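Local coordinates for oxidoreductase, NAD-binding/iron-sulfur cluster-binding protein (Nitratireductor pacificus pht-3B, PDB 6ZXU) that probably carries out catabolic reductive dehalogenation of organohalide substrates, using a bound cobalamin together with two [4Fe-4S] clusters, at residues 74-79 and 467-472; 114-119 and 449-454; 205-210 and 221-226. All blocks are in the same frame, centred on the assembly; numbering follows the deposited sequence.

Interaction 1 of 3, residues 74-79 and 467-472; sequences LGDVEE and CRRMGY
The guanidinium of Arg469 meets the carboxylate of Asp76 along its NE and NH2 side: OD2 sits at the edge, in the guanidinium plane, while OD1 and CA of Gly75 approach it obliquely. The two flat groups are turned 39° against each other, so this is a twisted, two-pronged salt bridge. It ties the start of helix 74-85 to the C-terminal end of helix 445-469, where a Schellman motif with Gly471 at positive phi ends the helix. Arg469 NH2 comes to 2.9 Å from Asp76 OD1, but the N-H points well off the oxygen, at 130°, and the bond is weak. Arg469 NE to Asp76 OD2 is straighter yet long at 3.3 Å, and weak as well. Much of the hold is therefore likely to be charge attraction, with both acid oxygens engaged by one arginine.

The side chains arrive from opposite directions. Arg469 leaves the helix toward Asp76, with CG anti to its backbone N, and then bends at chi3 (-53°), which turns NE and NH2 onto the acid. Gly75 makes room for this: NH2 of Arg469 lies 3.5 Å from its CA, where a side chain would collide with the guanidinium. Asp76 also touches Ala465 and His466 of helix 445-469, and Thr367 OG1 hydrogen-bonds to the carbonyl O of Arg469. Nearby, a water lies at the edge of the Arg468 guanidinium, in its plane, and accepts a weak bond from NH2 of that residue at 3.1 Å.

Interaction 2 of 3, residues 114-119 and 449-454; sequences AYFLDA and SMRAYM
A Schellman motif ends helix 103-116, and its C-prime residue, Asp118 at positive phi, reaches across to Arg451 on helix 445-469. The motif is closed by Ala119 N to Ala114 O and Asp118 N to Tyr115 O, which leaves the acid projecting from the helix end toward the arginine. A single oxygen does the work. Asp118 OD2 takes Arg451 NH2 at 2.6 Å through its syn lone pair; the bond is fairly straight (158°) and lies nearly in the guanidinium plane. The same OD2 receives a second, weak bond from Arg451 NE at 3.1 Å. The carboxylate and guanidinium planes stand 68° apart, and the grip is one-sided: Asp118 OD1 stays 3.6 Å from Arg451 NH2.

Apolar contacts flank the stem of the arginine. It runs extended from CG to NE, with CG anti to the backbone N (chi1 169°), and this carries CD over one face of the Phe116 ring. Arg451 CD sits 3.8 Å from the centroid of that ring, offset toward the rim, in a CH-pi contact; the guanidinium itself is too distant for more than a weak cation-pi attraction. Leu117 CD2 flanks the stem at 4.2 Å from Arg451 CG.

Further along, Arg451 NH1 bonds to Asp429 O, while Asp118 OD2 also forms a salt bridge with Arg455. The helix 445-469 carries Ser449 and Tyr453, which touch the cobalamin, but the Arg451 side chain is about 11 Å from it. With two arginines gathered on one oxygen, Asp118 is likely to remain ionised, and the charge of the buried Arg451 is probably offset, at least in part, by this shared acid.

Interaction 3 of 3, residues 205-210 and 221-226; sequences DLARLA and GVLVAP
Leu223 lays its CD1 methyl against Ala207, 3.8 Å from Ala207 CB, and reaches on to Ala210 CB at 4.2 Å. These two alanines, three residues apart on helix 206-212, present their methyls on the same side of the helix, and the leucine fits over both. Its CG stands anti to the carbonyl carbon (chi1 -67°), which sends the branch from strand 222-224 toward the helix; CD2 then lies 4.1 Å from the carbonyl O of Ala207. The strand pairs with 217-219 in a small antiparallel hairpin, so the contact folds that hairpin back onto the helix just before it in the chain. The helix starts at an N-cap: Asp205 OD1 accepts from Arg208 N at 3.1 Å, the donor approaching from above the carboxylate plane. Phe232 and Leu234 of strand 232-239 adjoin Leu223 and Ala210 respectively, which places the contact beside the sheet that holds that strand. Shortened to an alanine, the side chain at Leu223 would lose both methyl branches, and a gap would probably open in front of Ala207 and Ala210. No hydrogen bond crosses between the segments, so van der Waals contact and the exclusion of water from one leucine and two alanine methyls join helix and hairpin here.

Interactions 1 and 2 both fasten helix 445-469 to earlier helices that follow each other in the chain, 74-85 and 103-116, and their centres lie about 24 Å apart. Each rests on an aspartate-arginine salt bridge and is partly buried. In interaction 1, near the end of the long helix, the arginine is partly exposed and its bonds are weak; in interaction 2, close to the centre of the chain, the arginine is buried, and aromatic and apolar groups pack against its stem. Interaction 3 stands apart: it joins neighbouring elements, a short helix and a hairpin, and is buried although far from the chain centre, with no charged group or hydrogen bond between its segments.

Interaction 1 of 3, residues 74-79 and 467-472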
loop_
_atom_site.group_PDB
_atom_site.type_symbol
_atom_site.label_atom_id
_atom_site.label_comp_id
_atom_site.label_asym_id
_atom_site.label_seq_id
_atom_site.Cartn_x
_atom_site.Cartn_y
_atom_site.Cartn_z
ATOM N N LEU A 74 -3.243 -20.092 -11.241
ATOM C CA LEU A 74 -2.908 -20.947 -10.107
ATOM C C LEU A 74 -1.393 -21.158 -9.870
ATOM O O LEU A 74 -0.898 -21.027 -8.739
ATOM C CB LEU A 74 -3.632 -22.281 -10.279
ATOM C CG LEU A 74 -3.449 -23.246 -9.138
ATOM C CD1 LEU A 74 -4.063 -22.683 -7.854
ATOM C CD2 LEU A 74 -4.102 -24.584 -9.457
ATOM N N GLY A 75 -0.644 -21.404 -10.935
ATOM C CA GLY A 75 0.786 -21.640 -10.837
ATOM C C GLY A 75 1.551 -20.464 -10.310
ATOM O O GLY A 75 2.520 -20.584 -9.565
ATOM N N ASP A 76 1.055 -19.299 -10.608
ATOM C CA ASP A 76 1.659 -18.051 -10.152
ATOM C C ASP A 76 1.451 -17.717 -8.666
ATOM O O ASP A 76 2.399 -17.392 -7.975
ATOM C CB ASP A 76 1.130 -16.918 -11.071
ATOM C CG ASP A 76 1.425 -17.215 -12.581
ATOM O OD1 ASP A 76 2.595 -17.756 -12.855
ATOM O OD2 ASP A 76 0.535 -16.970 -13.438
ATOM N N VAL A 77 0.250 -17.830 -8.162
ATOM C CA VAL A 77 0.059 -17.636 -6.721
ATOM C C VAL A 77 0.746 -18.699 -5.937
ATOM O O VAL A 77 1.176 -18.435 -4.821
ATOM C CB VAL A 77 -1.410 -17.466 -6.300
ATOM C CG1 VAL A 77 -1.927 -16.166 -6.864
ATOM C CG2 VAL A 77 -2.313 -18.599 -6.797
ATOM N N GLU A 78 0.812 -19.918 -6.492
ATOM C CA GLU A 78 1.559 -21.027 -5.825
ATOM C C GLU A 78 3.041 -20.716 -5.745
ATOM O O GLU A 78 3.687 -20.978 -4.756
ATOM C CB GLU A 78 1.332 -22.331 -6.544
ATOM C CG GLU A 78 -0.061 -22.893 -6.286
ATOM C CD GLU A 78 -0.302 -24.230 -7.046
ATOM O OE1 GLU A 78 -0.968 -25.180 -6.471
ATOM O OE2 GLU A 78 0.246 -24.373 -8.195
ATOM N N GLU A 79 3.593 -20.099 -6.766
ATOM C CA GLU A 79 4.977 -19.743 -6.712
ATOM C C GLU A 79 5.279 -18.694 -5.673
ATOM O O GLU A 79 6.281 -18.770 -4.993
ATOM C CB GLU A 79 5.439 -19.252 -8.092
ATOM C CG GLU A 79 6.917 -18.965 -8.056
ATOM C CD GLU A 79 7.423 -18.262 -9.316
ATOM O OE1 GLU A 79 6.575 -17.633 -10.041
ATOM O OE2 GLU A 79 8.687 -18.328 -9.555
ATOM N N CYS A 467 0.504 -12.733 -17.376
ATOM C CA CYS A 467 0.717 -12.245 -18.742
ATOM C C CYS A 467 1.766 -13.109 -19.489
ATOM O O CYS A 467 1.569 -13.394 -20.635
ATOM C CB CYS A 467 1.177 -10.753 -18.746
ATOM S SG CYS A 467 -0.165 -9.622 -18.330
ATOM N N ARG A 468 2.856 -13.430 -18.820
ATOM C CA ARG A 468 3.950 -14.223 -19.428
ATOM C C ARG A 468 3.437 -15.649 -19.743
ATOM O O ARG A 468 3.718 -16.176 -20.792
ATOM C CB ARG A 468 5.153 -14.220 -18.611
ATOM C CG ARG A 468 5.820 -12.885 -18.444
ATOM C CD ARG A 468 7.193 -12.907 -17.830
ATOM N NE ARG A 468 7.196 -13.550 -16.541
ATOM C CZ ARG A 468 6.971 -12.975 -15.374
ATOM N NH1 ARG A 468 6.702 -11.690 -15.294
ATOM N NH2 ARG A 468 7.032 -13.689 -14.262
ATOM N N ARG A 469 2.600 -16.214 -18.889
ATOM C CA ARG A 469 1.955 -17.469 -19.133
ATOM C C ARG A 469 1.177 -17.457 -20.412
ATOM O O ARG A 469 1.136 -18.435 -21.154
ATOM C CB ARG A 469 1.066 -17.847 -17.955
ATOM C CG ARG A 469 0.309 -19.132 -18.112
ATOM C CD ARG A 469 -0.580 -19.469 -16.919
ATOM N NE ARG A 469 0.126 -19.453 -15.614
ATOM C CZ ARG A 469 0.948 -20.417 -15.153
ATOM N NH1 ARG A 469 1.264 -21.541 -15.862
ATOM N NH2 ARG A 469 1.499 -20.250 -13.952
ATOM N N MET A 470 0.566 -16.339 -20.719
ATOM C CA MET A 470 -0.194 -16.219 -21.973
ATOM C C MET A 470 0.660 -15.847 -23.195
ATOM O O MET A 470 0.120 -15.591 -24.265
ATOM C CB MET A 470 -1.305 -15.171 -21.757
ATOM C CG MET A 470 -2.265 -15.500 -20.618
ATOM S SD MET A 470 -3.678 -14.394 -20.479
ATOM C CE MET A 470 -2.872 -12.872 -19.961
ATOM N N GLY A 471 1.955 -15.692 -22.989
ATOM C CA GLY A 471 2.890 -15.349 -24.040
ATOM C C GLY A 471 2.972 -13.879 -24.374
ATOM O O GLY A 471 3.253 -13.506 -25.531
ATOM N N TYR A 472 2.809 -13.022 -23.345
ATOM C CA TYR A 472 3.016 -11.578 -23.509
ATOM C C TYR A 472 4.016 -11.112 -22.514
ATOM O O TYR A 472 3.851 -11.348 -21.303
ATOM C CB TYR A 472 1.675 -10.850 -23.356
ATOM C CG TYR A 472 0.741 -11.147 -24.459
ATOM C CD1 TYR A 472 0.787 -10.418 -25.651
ATOM C CD2 TYR A 472 -0.188 -12.163 -24.358
ATOM C CE1 TYR A 472 -0.052 -10.709 -26.714
ATOM C CE2 TYR A 472 -1.021 -12.470 -25.406
ATOM C CZ TYR A 472 -0.978 -11.709 -26.569
ATOM O OH TYR A 472 -1.849 -12.003 -27.578
HETATM O O HOH W 1 6.935 -14.384 -11.228
#

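Interaction 2 of 3, residues 114-119 and 449-454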
loop_
_atom_site.group_PDB
_atom_site.type_symbol
_atom_site.label_atom_id
_atom_site.label_comp_id
_atom_site.label_asym_id
_atom_site.label_seq_id
_atom_site.Cartn_x
_atom_site.Cartn_y
_atom_site.Cartn_z
ATOM N N ALA A 114 -1.826 -7.558 12.524
ATOM C CA ALA A 114 -2.425 -8.401 11.543
ATOM C C ALA A 114 -3.483 -7.684 10.700
ATOM O O ALA A 114 -3.554 -7.867 9.494
ATOM C CB ALA A 114 -2.983 -9.626 12.199
ATOM N N TYR A 115 -4.298 -6.847 11.335
ATOM C CA TYR A 115 -5.315 -6.088 10.662
ATOM C C TYR A 115 -4.645 -5.045 9.741
ATOM O O TYR A 115 -5.127 -4.820 8.646
ATOM C CB TYR A 115 -6.263 -5.380 11.682
ATOM C CG TYR A 115 -7.259 -6.334 12.315
ATOM C CD1 TYR A 115 -8.090 -7.097 11.519
ATOM C CD2 TYR A 115 -7.345 -6.498 13.668
ATOM C CE1 TYR A 115 -9.015 -7.957 12.045
ATOM C CE2 TYR A 115 -8.258 -7.376 14.203
ATOM C CZ TYR A 115 -9.092 -8.089 13.417
ATOM O OH TYR A 115 -10.039 -8.910 13.913
ATOM N N PHE A 116 -3.550 -4.437 10.184
ATOM C CA PHE A 116 -2.728 -3.538 9.370
ATOM C C PHE A 116 -2.302 -4.213 8.046
ATOM O O PHE A 116 -2.331 -3.591 6.965
ATOM C CB PHE A 116 -1.560 -3.049 10.173
ATOM C CG PHE A 116 -0.534 -2.263 9.392
ATOM C CD1 PHE A 116 -0.834 -0.950 8.948
ATOM C CD2 PHE A 116 0.709 -2.753 9.150
ATOM C CE1 PHE A 116 0.090 -0.201 8.288
ATOM C CE2 PHE A 116 1.664 -2.006 8.426
ATOM C CZ PHE A 116 1.337 -0.730 8.018
ATOM N N LEU A 117 -2.025 -5.503 8.106
ATOM C CA LEU A 117 -1.617 -6.292 6.932
ATOM C C LEU A 117 -2.788 -6.867 6.200
ATOM O O LEU A 117 -2.629 -7.696 5.333
ATOM C CB LEU A 117 -0.645 -7.389 7.342
ATOM C CG LEU A 117 0.629 -6.954 7.993
ATOM C CD1 LEU A 117 1.426 -8.152 8.451
ATOM C CD2 LEU A 117 1.507 -6.140 7.067
ATOM N N ASP A 118 -3.989 -6.435 6.544
ATOM C CA ASP A 118 -5.209 -6.838 5.885
ATOM C C ASP A 118 -5.648 -8.317 6.170
ATOM O O ASP A 118 -6.304 -8.936 5.357
ATOM C CB ASP A 118 -5.167 -6.512 4.393
ATOM C CG ASP A 118 -4.852 -5.064 4.149
ATOM O OD1 ASP A 118 -5.696 -4.208 4.559
ATOM O OD2 ASP A 118 -3.731 -4.766 3.633
ATOM N N ALA A 119 -5.387 -8.824 7.382
ATOM C CA ALA A 119 -6.162 -9.942 7.876
ATOM C C ALA A 119 -7.617 -9.517 7.971
ATOM O O ALA A 119 -7.918 -8.389 8.262
ATOM C CB ALA A 119 -5.668 -10.391 9.269
ATOM N N SER A 449 4.719 2.742 4.419
ATOM C CA SER A 449 5.262 2.697 3.021
ATOM C C SER A 449 5.559 1.280 2.575
ATOM O O SER A 449 5.175 0.863 1.485
ATOM C CB SER A 449 6.557 3.527 2.928
ATOM O OG SER A 449 6.282 4.877 3.132
ATOM N N MET A 450 6.216 0.513 3.431
ATOM C CA MET A 450 6.698 -0.827 3.041
ATOM C C MET A 450 5.576 -1.819 2.898
ATOM O O MET A 450 5.642 -2.689 2.031
ATOM C CB MET A 450 7.736 -1.357 4.049
ATOM C CG MET A 450 9.071 -0.632 4.067
ATOM S SD MET A 450 9.951 -0.775 2.469
ATOM C CE MET A 450 10.419 0.984 2.165
ATOM N N ARG A 451 4.582 -1.760 3.788
ATOM C CA ARG A 451 3.413 -2.606 3.608
ATOM C C ARG A 451 2.823 -2.432 2.205
ATOM O O ARG A 451 2.568 -3.371 1.500
ATOM C CB ARG A 451 2.348 -2.300 4.637
ATOM C CG ARG A 451 1.002 -2.967 4.321
ATOM C CD ARG A 451 -0.187 -2.407 5.022
ATOM N NE ARG A 451 -1.437 -2.760 4.371
ATOM C CZ ARG A 451 -1.960 -2.049 3.358
ATOM N NH1 ARG A 451 -1.379 -0.904 2.955
ATOM N NH2 ARG A 451 -3.073 -2.426 2.778
ATOM N N ALA A 452 2.649 -1.199 1.786
ATOM C CA ALA A 452 2.044 -0.920 0.492
ATOM C C ALA A 452 2.974 -1.378 -0.640
ATOM O O ALA A 452 2.490 -1.888 -1.637
ATOM C CB ALA A 452 1.691 0.569 0.414
ATOM N N TYR A 453 4.259 -1.138 -0.493
ATOM C CA TYR A 453 5.290 -1.597 -1.449
ATOM C C TYR A 453 5.301 -3.123 -1.566
ATOM O O TYR A 453 5.248 -3.662 -2.674
ATOM C CB TYR A 453 6.637 -1.178 -0.989
ATOM C CG TYR A 453 6.964 0.256 -1.292
ATOM C CD1 TYR A 453 6.453 0.866 -2.389
ATOM C CD2 TYR A 453 7.867 0.932 -0.538
ATOM C CE1 TYR A 453 6.821 2.154 -2.701
ATOM C CE2 TYR A 453 8.215 2.236 -0.799
ATOM C CZ TYR A 453 7.737 2.839 -1.919
ATOM O OH TYR A 453 8.144 4.161 -2.277
ATOM N N MET A 454 5.254 -3.796 -0.437
ATOM C CA MET A 454 5.235 -5.217 -0.412
ATOM C C MET A 454 3.976 -5.804 -1.007
ATOM O O MET A 454 4.039 -6.702 -1.877
ATOM C CB MET A 454 5.448 -5.706 1.033
ATOM C CG MET A 454 5.476 -7.229 1.263
ATOM S SD MET A 454 3.801 -7.837 1.410
ATOM C CE MET A 454 3.012 -6.783 2.758
#

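Interaction 3 of 3, residues 205-210 and 221-226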
loop_
_atom_site.group_PDB
_atom_site.type_symbol
_atom_site.label_atom_id
_atom_site.label_comp_id
_atom_site.label_asym_id
_atom_site.label_seq_id
_atom_site.Cartn_x
_atom_site.Cartn_y
_atom_site.Cartn_z
ATOM N N ASP A 205 -2.313 -27.801 13.865
ATOM C CA ASP A 205 -3.638 -28.063 13.266
ATOM C C ASP A 205 -4.375 -26.725 13.153
ATOM O O ASP A 205 -4.951 -26.243 14.120
ATOM C CB ASP A 205 -4.462 -29.041 14.121
ATOM C CG ASP A 205 -5.714 -29.535 13.423
ATOM O OD1 ASP A 205 -6.418 -28.804 12.677
ATOM O OD2 ASP A 205 -6.055 -30.703 13.660
ATOM N N LEU A 206 -4.373 -26.171 11.948
ATOM C CA LEU A 206 -4.883 -24.842 11.727
ATOM C C LEU A 206 -6.361 -24.768 12.041
ATOM O O LEU A 206 -6.787 -23.844 12.683
ATOM C CB LEU A 206 -4.644 -24.395 10.254
ATOM C CG LEU A 206 -3.225 -24.393 9.690
ATOM C CD1 LEU A 206 -3.221 -24.218 8.169
ATOM C CD2 LEU A 206 -2.412 -23.306 10.366
ATOM N N ALA A 207 -7.169 -25.699 11.544
ATOM C CA ALA A 207 -8.600 -25.671 11.762
ATOM C C ALA A 207 -8.947 -25.761 13.235
ATOM O O ALA A 207 -9.795 -24.987 13.747
ATOM C CB ALA A 207 -9.282 -26.744 10.967
ATOM N N ARG A 208 -8.217 -26.597 13.979
ATOM C CA ARG A 208 -8.458 -26.704 15.394
ATOM C C ARG A 208 -8.172 -25.376 16.133
ATOM O O ARG A 208 -8.903 -24.971 17.046
ATOM C CB ARG A 208 -7.577 -27.854 15.986
ATOM C CG ARG A 208 -7.408 -27.675 17.509
ATOM C CD ARG A 208 -6.674 -28.833 18.180
ATOM N NE ARG A 208 -7.408 -30.028 17.810
ATOM C CZ ARG A 208 -6.864 -31.213 17.658
ATOM N NH1 ARG A 208 -5.559 -31.365 17.871
ATOM N NH2 ARG A 208 -7.640 -32.235 17.310
ATOM N N LEU A 209 -7.068 -24.755 15.797
ATOM C CA LEU A 209 -6.693 -23.527 16.439
ATOM C C LEU A 209 -7.693 -22.385 16.043
ATOM O O LEU A 209 -7.902 -21.452 16.837
ATOM C CB LEU A 209 -5.268 -23.084 16.072
ATOM C CG LEU A 209 -4.121 -24.022 16.563
ATOM C CD1 LEU A 209 -2.794 -23.552 16.051
ATOM C CD2 LEU A 209 -4.099 -24.113 18.083
ATOM N N ALA A 210 -8.211 -22.418 14.829
ATOM C CA ALA A 210 -9.202 -21.398 14.444
ATOM C C ALA A 210 -10.453 -21.459 15.308
ATOM O O ALA A 210 -11.075 -20.417 15.612
ATOM C CB ALA A 210 -9.583 -21.546 12.981
ATOM N N GLY A 221 -18.279 -30.698 9.102
ATOM C CA GLY A 221 -16.831 -30.885 8.983
ATOM C C GLY A 221 -16.042 -29.797 8.288
ATOM O O GLY A 221 -14.874 -30.020 7.950
ATOM N N VAL A 222 -16.688 -28.646 8.017
ATOM C CA VAL A 222 -16.030 -27.511 7.330
ATOM C C VAL A 222 -16.148 -26.315 8.241
ATOM O O VAL A 222 -17.186 -26.098 8.851
ATOM C CB VAL A 222 -16.689 -27.187 5.966
ATOM C CG1 VAL A 222 -15.882 -26.174 5.206
ATOM C CG2 VAL A 222 -16.796 -28.426 5.093
ATOM N N LEU A 223 -15.080 -25.551 8.352
ATOM C CA LEU A 223 -15.081 -24.308 9.104
ATOM C C LEU A 223 -15.951 -23.247 8.464
ATOM O O LEU A 223 -16.021 -23.153 7.251
ATOM C CB LEU A 223 -13.692 -23.750 9.213
ATOM C CG LEU A 223 -12.685 -24.515 10.036
ATOM C CD1 LEU A 223 -11.379 -23.768 9.944
ATOM C CD2 LEU A 223 -13.146 -24.657 11.486
ATOM N N VAL A 224 -16.689 -22.538 9.309
ATOM C CA VAL A 224 -17.601 -21.461 8.927
ATOM C C VAL A 224 -17.312 -20.276 9.831
ATOM O O VAL A 224 -17.324 -20.392 11.041
ATOM C CB VAL A 224 -19.088 -21.856 9.035
ATOM C CG1 VAL A 224 -19.960 -20.653 8.705
ATOM C CG2 VAL A 224 -19.461 -22.956 8.044
ATOM N N ALA A 225 -16.940 -19.142 9.269
ATOM C CA ALA A 225 -16.609 -17.960 10.101
ATOM C C ALA A 225 -17.698 -16.965 9.986
ATOM O O ALA A 225 -18.185 -16.729 8.875
ATOM C CB ALA A 225 -15.290 -17.334 9.645
ATOM N N PRO A 226 -18.150 -16.401 11.115
ATOM C CA PRO A 226 -19.097 -15.279 11.016
ATOM C C PRO A 226 -18.504 -14.173 10.103
ATOM O O PRO A 226 -17.297 -13.929 10.130
ATOM C CB PRO A 226 -19.197 -14.763 12.474
ATOM C CG PRO A 226 -17.929 -15.181 13.104
ATOM C CD PRO A 226 -17.617 -16.522 12.476
#